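Local structure of Lv-ranaspumin (Lv-RSN-1) (Leptodactylus vastus, 4K82) at residues Asn123-Lys128 with Leu166-Gly171; Cys114-Lys119 with Leu204-Asn209; Val135-Asp140 with Lys160-Arg165. The protein acts as a surfactant protein of the frog's foam nest, and probably helps to form or stabilise the foam by working at the air-water interface. All blocks are in the same frame, centred on the assembly; numbering follows the deposited sequence.

Contact 1: residues Asn123-Lys128 with Leu166-Gly171; sequences NKCLPK and LPCVLG
C125 and C168 bring their sulfurs together across this contact, a pair that forms a disulfide in this crystal structure. C168 is modelled in two conformers, however, and in the one described here its SG lies 3.2 Å from SG of C125, too far for a covalent bond, so the exact sulfur geometry is doubtful. Beside the sulfurs, K128 and L166 lie flank to flank, pointing opposite ways. The methyl CD1 of L166 presses on CB of K128 at 3.5 Å, tight for two carbons, and also meets CG. K128 then bends at chi2 (-81°) and again at chi4, which brings its ammonium round beside P167, with NZ 3.7 Å from CD of the proline ring. There NZ donates to the backbone O of R165 and to a water, 3.1 Å from NZ, that also takes the backbone N-H of C168. On the far side of the sulfurs N123 crosses V169 obliquely, its ND2 4.0 Å from CG2 of the valine. K124, with positive phi, is the C-prime residue of a Schellman motif ending helix 107-121, so the chain turns out of that helix straight into the cysteine. M120 of the same helix touches C125, L166 and V169, D133 of helix 133-144 meets K128, and helix 175-180 meets L170 through L175 and L178.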
loop_
_atom_site.group_PDB
_atom_site.type_symbol
_atom_site.label_atom_id
_atom_site.label_comp_id
_atom_site.label_asym_id
_atom_site.label_seq_id
_atom_site.Cartn_x
_atom_site.Cartn_y
_atom_site.Cartn_z
ATOM N N ASN A 123 8.168 1.167 -9.795
ATOM C CA ASN A 123 7.390 1.083 -11.036
ATOM C C ASN A 123 6.630 2.366 -11.363
ATOM O O ASN A 123 5.745 2.375 -12.229
ATOM C CB ASN A 123 6.411 -0.088 -10.969
ATOM C CG ASN A 123 7.110 -1.427 -10.851
ATOM O OD1 ASN A 123 8.258 -1.578 -11.267
ATOM N ND2 ASN A 123 6.417 -2.411 -10.294
ATOM N N LYS A 124 6.968 3.436 -10.654
ATOM C CA LYS A 124 6.369 4.748 -10.862
ATOM C C LYS A 124 4.877 4.765 -10.511
ATOM O O LYS A 124 4.085 5.473 -11.135
ATOM C CB LYS A 124 6.601 5.243 -12.296
ATOM C CG LYS A 124 8.051 5.166 -12.761
ATOM C CD LYS A 124 8.978 5.923 -11.828
ATOM C CE LYS A 124 10.399 5.959 -12.374
ATOM N NZ LYS A 124 10.921 4.594 -12.667
ATOM N N CYS A 125 4.507 4.002 -9.488
ATOM C CA CYS A 125 3.108 3.947 -9.048
ATOM C C CYS A 125 2.709 5.011 -8.031
ATOM O O CYS A 125 1.575 4.996 -7.560
ATOM C CB CYS A 125 2.790 2.592 -8.432
ATOM S SG CYS A 125 2.834 1.243 -9.589
ATOM N N LEU A 126 3.618 5.910 -7.664
ATOM C CA LEU A 126 3.274 6.933 -6.676
ATOM C C LEU A 126 1.934 7.664 -6.904
ATOM O O LEU A 126 1.124 7.736 -5.987
ATOM C CB LEU A 126 4.418 7.936 -6.489
ATOM C CG LEU A 126 4.085 9.042 -5.500
ATOM C CD1 LEU A 126 4.012 8.485 -4.090
ATOM C CD2 LEU A 126 5.103 10.160 -5.598
ATOM N N PRO A 127 1.684 8.197 -8.121
ATOM C CA PRO A 127 0.409 8.898 -8.335
ATOM C C PRO A 127 -0.830 8.083 -7.958
ATOM O O PRO A 127 -1.838 8.671 -7.549
ATOM C CB PRO A 127 0.415 9.179 -9.840
ATOM C CG PRO A 127 1.851 9.276 -10.179
ATOM C CD PRO A 127 2.539 8.259 -9.323
ATOM N N LYS A 128 -0.754 6.759 -8.086
ATOM C CA LYS A 128 -1.871 5.892 -7.716
ATOM C C LYS A 128 -1.881 5.517 -6.225
ATOM O O LYS A 128 -2.947 5.335 -5.632
ATOM C CB LYS A 128 -1.872 4.634 -8.593
ATOM C CG LYS A 128 -2.333 4.863 -10.037
ATOM C CD LYS A 128 -3.853 4.911 -10.144
ATOM C CE LYS A 128 -4.322 5.349 -11.528
ATOM N NZ LYS A 128 -3.976 4.377 -12.603
ATOM N N LEU A 166 -4.355 -0.150 -13.002
ATOM C CA LEU A 166 -3.076 0.218 -12.410
ATOM C C LEU A 166 -1.910 -0.081 -13.362
ATOM O O LEU A 166 -1.066 -0.927 -13.057
ATOM C CB LEU A 166 -2.887 -0.515 -11.079
ATOM C CG LEU A 166 -1.762 -0.035 -10.157
ATOM C CD1 LEU A 166 -2.138 1.249 -9.442
ATOM C CD2 LEU A 166 -1.387 -1.116 -9.155
ATOM N N PRO A 167 -1.847 0.630 -14.509
ATOM C CA PRO A 167 -0.885 0.314 -15.575
ATOM C C PRO A 167 0.572 0.554 -15.197
ATOM O O PRO A 167 1.464 -0.028 -15.802
ATOM C CB PRO A 167 -1.295 1.253 -16.717
ATOM C CG PRO A 167 -2.027 2.368 -16.060
ATOM C CD PRO A 167 -2.734 1.745 -14.892
ATOM N N CYS A 168 0.803 1.417 -14.216
ATOM C CA CYS A 168 2.149 1.667 -13.724
ATOM C C CYS A 168 2.876 0.379 -13.299
ATOM O O CYS A 168 4.088 0.258 -13.483
ATOM C CB CYS A 168 2.098 2.683 -12.576
ATOM S SG CYS A 168 0.611 2.578 -11.529
ATOM N N VAL A 169 2.135 -0.588 -12.761
ATOM C CA VAL A 169 2.738 -1.842 -12.305
ATOM C C VAL A 169 3.266 -2.676 -13.472
ATOM O O VAL A 169 4.118 -3.546 -13.284
ATOM C CB VAL A 169 1.777 -2.679 -11.431
ATOM C CG1 VAL A 169 0.971 -3.627 -12.286
ATOM C CG2 VAL A 169 2.555 -3.466 -10.399
ATOM N N LEU A 170 2.784 -2.392 -14.680
ATOM C CA LEU A 170 3.286 -3.076 -15.875
ATOM C C LEU A 170 4.711 -2.630 -16.209
ATOM O O LEU A 170 5.401 -3.260 -17.011
ATOM C CB LEU A 170 2.366 -2.831 -17.072
ATOM C CG LEU A 170 0.872 -3.096 -16.869
ATOM C CD1 LEU A 170 0.071 -2.801 -18.133
ATOM C CD2 LEU A 170 0.646 -4.525 -16.410
ATOM N N GLY A 171 5.139 -1.526 -15.611
ATOM C CA GLY A 171 6.501 -1.040 -15.770
ATOM C C GLY A 171 6.871 -0.646 -17.188
ATOM O O GLY A 171 8.005 -0.858 -17.609
HETATM O O HOH W 1 -0.968 3.820 -13.146
#

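Contact 2: residues Cys114-Lys119 with Leu204-Asn209; sequences CDVTKK and LVLCPN
Helices 114-119 and 204-209 run roughly antiparallel, their axes 10.3 Å apart at closest approach and crossing at -141°, with the second helix widened to a pi-type turn at 204-206 and kinked at P208, which has no N-H to give. V116 carries most of the contact, and its two methyls go to different partners. CG2 reaches CG1 of V205 at 3.5 Å, the two valines reaching past one another. The same CG2 also meets ND2 of N209, again at 3.5 Å. CG1, which V116 sets anti to its own backbone N (chi1 162°), turns instead to L206 and touches CD2 at 3.8 Å, the leucine standing roughly perpendicular to the valine. One turn further along the first helix, CD and CE of K119 lie against both methyls of V205, with CD 3.9 Å from CG1 and CE 4.1 Å from CG2. L206 also packs on F137, L138 and L141 of helix 133-144, while C114 and C207 are tied away from this interface by disulfides to C38 and C146. Between these two segments the contact is therefore van der Waals packing without hydrogen bonds, and it carries a polar cost: ND2 of N209 is buried against the V116 methyl and finds no hydrogen-bonding partner anywhere in the model.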
loop_
_atom_site.group_PDB
_atom_site.type_symbol
_atom_site.label_atom_id
_atom_site.label_comp_id
_atom_site.label_asym_id
_atom_site.label_seq_id
_atom_site.Cartn_x
_atom_site.Cartn_y
_atom_site.Cartn_z
ATOM N N CYS A 114 5.452 -2.709 3.538
ATOM C CA CYS A 114 6.491 -1.738 3.243
ATOM C C CYS A 114 7.326 -2.180 2.042
ATOM O O CYS A 114 7.604 -1.390 1.136
ATOM C CB CYS A 114 7.379 -1.567 4.473
ATOM S SG CYS A 114 8.350 -0.056 4.505
ATOM N N ASP A 115 7.715 -3.450 2.032
ATOM C CA ASP A 115 8.495 -3.994 0.921
ATOM C C ASP A 115 7.735 -3.914 -0.409
ATOM O O ASP A 115 8.303 -3.529 -1.436
ATOM C CB ASP A 115 8.955 -5.423 1.221
ATOM C CG ASP A 115 10.016 -5.478 2.322
ATOM O OD1 ASP A 115 10.558 -4.411 2.697
ATOM O OD2 ASP A 115 10.307 -6.592 2.811
ATOM N N VAL A 116 6.445 -4.251 -0.383
ATOM C CA VAL A 116 5.610 -4.117 -1.566
ATOM C C VAL A 116 5.515 -2.673 -2.038
ATOM O O VAL A 116 5.618 -2.387 -3.234
ATOM C CB VAL A 116 4.197 -4.680 -1.318
ATOM C CG1 VAL A 116 3.216 -4.151 -2.359
ATOM C CG2 VAL A 116 4.235 -6.200 -1.319
ATOM N N THR A 117 5.338 -1.756 -1.089
ATOM C CA THR A 117 5.232 -0.351 -1.424
ATOM C C THR A 117 6.502 0.142 -2.112
ATOM O O THR A 117 6.431 0.902 -3.082
ATOM C CB THR A 117 4.911 0.505 -0.164
ATOM O OG1 THR A 117 3.662 0.081 0.394
ATOM C CG2 THR A 117 4.828 1.992 -0.501
ATOM N N LYS A 118 7.653 -0.320 -1.628
ATOM C CA LYS A 118 8.925 0.037 -2.238
ATOM C C LYS A 118 8.979 -0.409 -3.695
ATOM O O LYS A 118 9.361 0.361 -4.572
ATOM C CB LYS A 118 10.097 -0.552 -1.447
ATOM C CG LYS A 118 10.276 0.089 -0.083
ATOM C CD LYS A 118 11.209 -0.738 0.779
ATOM C CE LYS A 118 12.608 -0.724 0.214
ATOM N NZ LYS A 118 13.528 -1.646 0.939
ATOM N N LYS A 119 8.561 -1.644 -3.947
ATOM C CA LYS A 119 8.542 -2.180 -5.297
ATOM C C LYS A 119 7.582 -1.427 -6.219
ATOM O O LYS A 119 7.887 -1.185 -7.386
ATOM C CB LYS A 119 8.244 -3.677 -5.263
ATOM C CG LYS A 119 9.443 -4.486 -4.771
ATOM C CD LYS A 119 9.039 -5.895 -4.404
ATOM C CE LYS A 119 10.128 -6.600 -3.617
ATOM N NZ LYS A 119 11.326 -6.839 -4.461
ATOM N N LEU A 204 5.939 -14.058 -6.270
ATOM C CA LEU A 204 6.914 -14.013 -5.183
ATOM C C LEU A 204 6.578 -12.990 -4.101
ATOM O O LEU A 204 6.995 -13.137 -2.950
ATOM C CB LEU A 204 8.312 -13.702 -5.727
ATOM C CG LEU A 204 9.033 -14.786 -6.525
ATOM C CD1 LEU A 204 10.328 -14.228 -7.093
ATOM C CD2 LEU A 204 9.305 -15.990 -5.639
ATOM N N VAL A 205 5.826 -11.960 -4.473
ATOM C CA VAL A 205 5.658 -10.791 -3.617
ATOM C C VAL A 205 4.192 -10.507 -3.283
ATOM O O VAL A 205 3.778 -10.545 -2.118
ATOM C CB VAL A 205 6.295 -9.549 -4.278
ATOM C CG1 VAL A 205 6.141 -8.347 -3.398
ATOM C CG2 VAL A 205 7.795 -9.798 -4.577
ATOM N N LEU A 206 3.396 -10.241 -4.308
ATOM C CA LEU A 206 2.016 -9.791 -4.074
ATOM C C LEU A 206 1.091 -10.875 -3.510
ATOM O O LEU A 206 0.351 -10.642 -2.541
ATOM C CB LEU A 206 1.427 -9.180 -5.346
ATOM C CG LEU A 206 2.068 -7.863 -5.791
ATOM C CD1 LEU A 206 1.590 -7.486 -7.187
ATOM C CD2 LEU A 206 1.758 -6.747 -4.782
ATOM N N CYS A 207 1.100 -12.056 -4.111
ATOM C CA CYS A 207 0.222 -13.112 -3.609
ATOM C C CYS A 207 0.558 -13.537 -2.167
ATOM O O CYS A 207 -0.339 -13.729 -1.356
ATOM C CB CYS A 207 0.155 -14.300 -4.576
ATOM S SG CYS A 207 -0.868 -13.967 -6.063
ATOM N N PRO A 208 1.851 -13.650 -1.827
ATOM C CA PRO A 208 2.131 -13.946 -0.418
ATOM C C PRO A 208 1.677 -12.827 0.523
ATOM O O PRO A 208 1.231 -13.109 1.634
ATOM C CB PRO A 208 3.654 -14.089 -0.396
ATOM C CG PRO A 208 3.989 -14.562 -1.764
ATOM C CD PRO A 208 3.061 -13.801 -2.662
ATOM N N ASN A 209 1.766 -11.579 0.077
ATOM C CA ASN A 209 1.321 -10.451 0.903
ATOM C C ASN A 209 -0.174 -10.482 1.139
ATOM O O ASN A 209 -0.635 -10.312 2.272
ATOM C CB ASN A 209 1.728 -9.125 0.254
ATOM C CG ASN A 209 1.392 -7.910 1.110
ATOM O OD1 ASN A 209 1.290 -7.991 2.342
ATOM N ND2 ASN A 209 1.254 -6.756 0.452
#

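Contact 3: residues Val135-Asp140 with Lys160-Arg165; sequences VKFLKD and KIILER
Segments 135-140 and 160-165 run almost exactly antiparallel, at 174° with 10.7 Å between axes, as the two arms of an alpha-alpha hairpin made by the consecutive helices 133-144 and 152-165. D140 and I162 are the backbones' nearest pair. I162 splits its branches between two partners of the opposite arm. Its CG2 meets the F137 ring at the edge, near the ring plane, 3.5 Å from CE1 and just as close to CD1. The longer branch leads away from there, and its end CD1 rests 3.7 Å from CB of D140. F137 gets to this place by holding CG anti to the backbone N (chi1 176°), which swings the ring across the gap at about a right angle to the isoleucine; L163 then adds its CD2 at 4.1 Å from CE1 of the ring. An alanine at I162 lacks CG2 and CD1, and would probably leave the F137 edge with less to lean on and D140 CB without its isoleucine contact, opening a gap between the arms. Next to this apolar layer D140 and R165 reach toward each other and form a salt bridge, OD2 to NH2, at the edge of the guanidinium, whose plane is turned 53° from the carboxylate. The two atoms are modelled too close together, so the precise fit is uncertain; OD1 has a long, weak ion pair with K144. One guanidinium face has CA of I162 near its rim. K136 adds a second positive charge nearby, its NZ 4.2 Å from NE of R165, a buried nitrogen that has no partner in the model.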
loop_
_atom_site.group_PDB
_atom_site.type_symbol
_atom_site.label_atom_id
_atom_site.label_comp_id
_atom_site.label_asym_id
_atom_site.label_seq_id
_atom_site.Cartn_x
_atom_site.Cartn_y
_atom_site.Cartn_z
ATOM N N VAL A 135 -4.275 -0.298 -1.668
ATOM C CA VAL A 135 -5.034 -1.250 -0.866
ATOM C C VAL A 135 -6.147 -1.891 -1.703
ATOM O O VAL A 135 -6.405 -3.089 -1.575
ATOM C CB VAL A 135 -5.597 -0.605 0.417
ATOM C CG1 VAL A 135 -6.397 -1.619 1.222
ATOM C CG2 VAL A 135 -4.462 -0.040 1.257
ATOM N N LYS A 136 -6.768 -1.094 -2.573
ATOM C CA LYS A 136 -7.793 -1.575 -3.513
ATOM C C LYS A 136 -7.247 -2.676 -4.423
ATOM O O LYS A 136 -7.928 -3.659 -4.737
ATOM C CB LYS A 136 -8.253 -0.426 -4.412
ATOM C CG LYS A 136 -9.506 0.302 -3.974
ATOM C CD LYS A 136 -10.034 1.203 -5.096
ATOM C CE LYS A 136 -10.458 0.406 -6.336
ATOM N NZ LYS A 136 -9.356 0.192 -7.327
ATOM N N PHE A 137 -6.015 -2.474 -4.873
ATOM C CA PHE A 137 -5.326 -3.418 -5.741
ATOM C C PHE A 137 -5.090 -4.737 -5.007
ATOM O O PHE A 137 -5.304 -5.831 -5.561
ATOM C CB PHE A 137 -4.011 -2.767 -6.188
ATOM C CG PHE A 137 -3.116 -3.652 -7.020
ATOM C CD1 PHE A 137 -3.547 -4.190 -8.219
ATOM C CD2 PHE A 137 -1.811 -3.884 -6.622
ATOM C CE1 PHE A 137 -2.707 -4.981 -8.987
ATOM C CE2 PHE A 137 -0.960 -4.662 -7.389
ATOM C CZ PHE A 137 -1.409 -5.217 -8.571
ATOM N N LEU A 138 -4.668 -4.640 -3.752
ATOM C CA LEU A 138 -4.418 -5.835 -2.963
ATOM C C LEU A 138 -5.717 -6.595 -2.718
ATOM O O LEU A 138 -5.735 -7.822 -2.780
ATOM C CB LEU A 138 -3.729 -5.495 -1.643
ATOM C CG LEU A 138 -2.393 -4.769 -1.757
ATOM C CD1 LEU A 138 -1.904 -4.424 -0.361
ATOM C CD2 LEU A 138 -1.383 -5.645 -2.485
ATOM N N LYS A 139 -6.797 -5.860 -2.449
ATOM C CA LYS A 139 -8.114 -6.472 -2.273
ATOM C C LYS A 139 -8.537 -7.263 -3.512
ATOM O O LYS A 139 -8.993 -8.408 -3.406
ATOM C CB LYS A 139 -9.169 -5.403 -1.956
ATOM C CG LYS A 139 -9.033 -4.733 -0.609
ATOM C CD LYS A 139 -10.031 -3.580 -0.522
ATOM C CE LYS A 139 -9.942 -2.840 0.798
ATOM N NZ LYS A 139 -10.653 -3.565 1.880
ATOM N N ASP A 140 -8.392 -6.661 -4.686
ATOM C CA ASP A 140 -8.750 -7.337 -5.931
ATOM C C ASP A 140 -7.907 -8.592 -6.158
ATOM O O ASP A 140 -8.414 -9.634 -6.579
ATOM C CB ASP A 140 -8.570 -6.400 -7.121
ATOM C CG ASP A 140 -9.664 -5.363 -7.212
ATOM O OD1 ASP A 140 -10.821 -5.714 -6.905
ATOM O OD2 ASP A 140 -9.364 -4.205 -7.579
ATOM N N LYS A 160 -6.323 -9.072 -16.108
ATOM C CA LYS A 160 -6.312 -8.074 -17.175
ATOM C C LYS A 160 -7.100 -6.826 -16.776
ATOM O O LYS A 160 -6.644 -5.699 -16.975
ATOM C CB LYS A 160 -6.884 -8.673 -18.459
ATOM C CG LYS A 160 -6.480 -7.950 -19.726
ATOM C CD LYS A 160 -6.894 -8.733 -20.970
ATOM C CE LYS A 160 -6.597 -10.228 -20.835
ATOM N NZ LYS A 160 -6.505 -10.925 -22.153
ATOM N N ILE A 161 -8.281 -7.045 -16.209
ATOM C CA ILE A 161 -9.132 -5.957 -15.746
ATOM C C ILE A 161 -8.437 -5.179 -14.634
ATOM O O ILE A 161 -8.436 -3.942 -14.622
ATOM C CB ILE A 161 -10.478 -6.509 -15.236
ATOM C CG1 ILE A 161 -11.326 -6.984 -16.419
ATOM C CG2 ILE A 161 -11.215 -5.465 -14.397
ATOM C CD1 ILE A 161 -12.490 -7.877 -16.027
ATOM N N ILE A 162 -7.820 -5.909 -13.712
ATOM C CA ILE A 162 -7.177 -5.280 -12.565
ATOM C C ILE A 162 -5.983 -4.431 -12.986
ATOM O O ILE A 162 -5.829 -3.283 -12.543
ATOM C CB ILE A 162 -6.732 -6.338 -11.526
ATOM C CG1 ILE A 162 -7.954 -6.956 -10.844
ATOM C CG2 ILE A 162 -5.802 -5.704 -10.472
ATOM C CD1 ILE A 162 -7.665 -8.275 -10.140
ATOM N N LEU A 163 -5.128 -4.983 -13.839
ATOM C CA LEU A 163 -3.923 -4.267 -14.243
ATOM C C LEU A 163 -4.228 -3.060 -15.103
ATOM O O LEU A 163 -3.452 -2.101 -15.126
ATOM C CB LEU A 163 -2.955 -5.185 -14.975
ATOM C CG LEU A 163 -2.445 -6.349 -14.134
ATOM C CD1 LEU A 163 -1.566 -7.250 -14.977
ATOM C CD2 LEU A 163 -1.703 -5.870 -12.894
ATOM N N GLU A 164 -5.351 -3.110 -15.810
ATOM C CA GLU A 164 -5.733 -2.003 -16.672
ATOM C C GLU A 164 -5.988 -0.727 -15.868
ATOM O O GLU A 164 -5.793 0.381 -16.370
ATOM C CB GLU A 164 -6.947 -2.361 -17.522
ATOM C CG GLU A 164 -6.995 -1.556 -18.798
ATOM C CD GLU A 164 -8.116 -1.971 -19.707
ATOM O OE1 GLU A 164 -9.185 -2.351 -19.186
ATOM O OE2 GLU A 164 -7.918 -1.920 -20.943
ATOM N N ARG A 165 -6.398 -0.887 -14.613
ATOM C CA ARG A 165 -6.636 0.258 -13.736
ATOM C C ARG A 165 -5.364 0.712 -13.024
ATOM O O ARG A 165 -5.292 1.828 -12.505
ATOM C CB ARG A 165 -7.722 -0.071 -12.713
ATOM C CG ARG A 165 -8.986 -0.656 -13.317
ATOM C CD ARG A 165 -9.981 -0.996 -12.217
ATOM N NE ARG A 165 -9.308 -1.665 -11.108
ATOM C CZ ARG A 165 -9.608 -2.883 -10.666
ATOM N NH1 ARG A 165 -10.595 -3.576 -11.224
ATOM N NH2 ARG A 165 -8.926 -3.402 -9.655
#

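F137 is where the three contacts come together. Its ring belongs to contact 3, yet CD2 of L166 from contact 1 packs 3.7 Å from its CG, and CD1 of L206 from contact 2 lies 3.8 Å from its CE2. Contacts 1 and 3, with centres about 11 Å apart, are also joined by the K128-R165 hydrogen bond and by L163 against V169. Contact 2 lies about 14 Å from each of the others, centre to centre. It does not touch contact 1, although their first segments adjoin in sequence. Along the chain, contact 2 encloses contact 1, which encloses contact 3, the local hairpin.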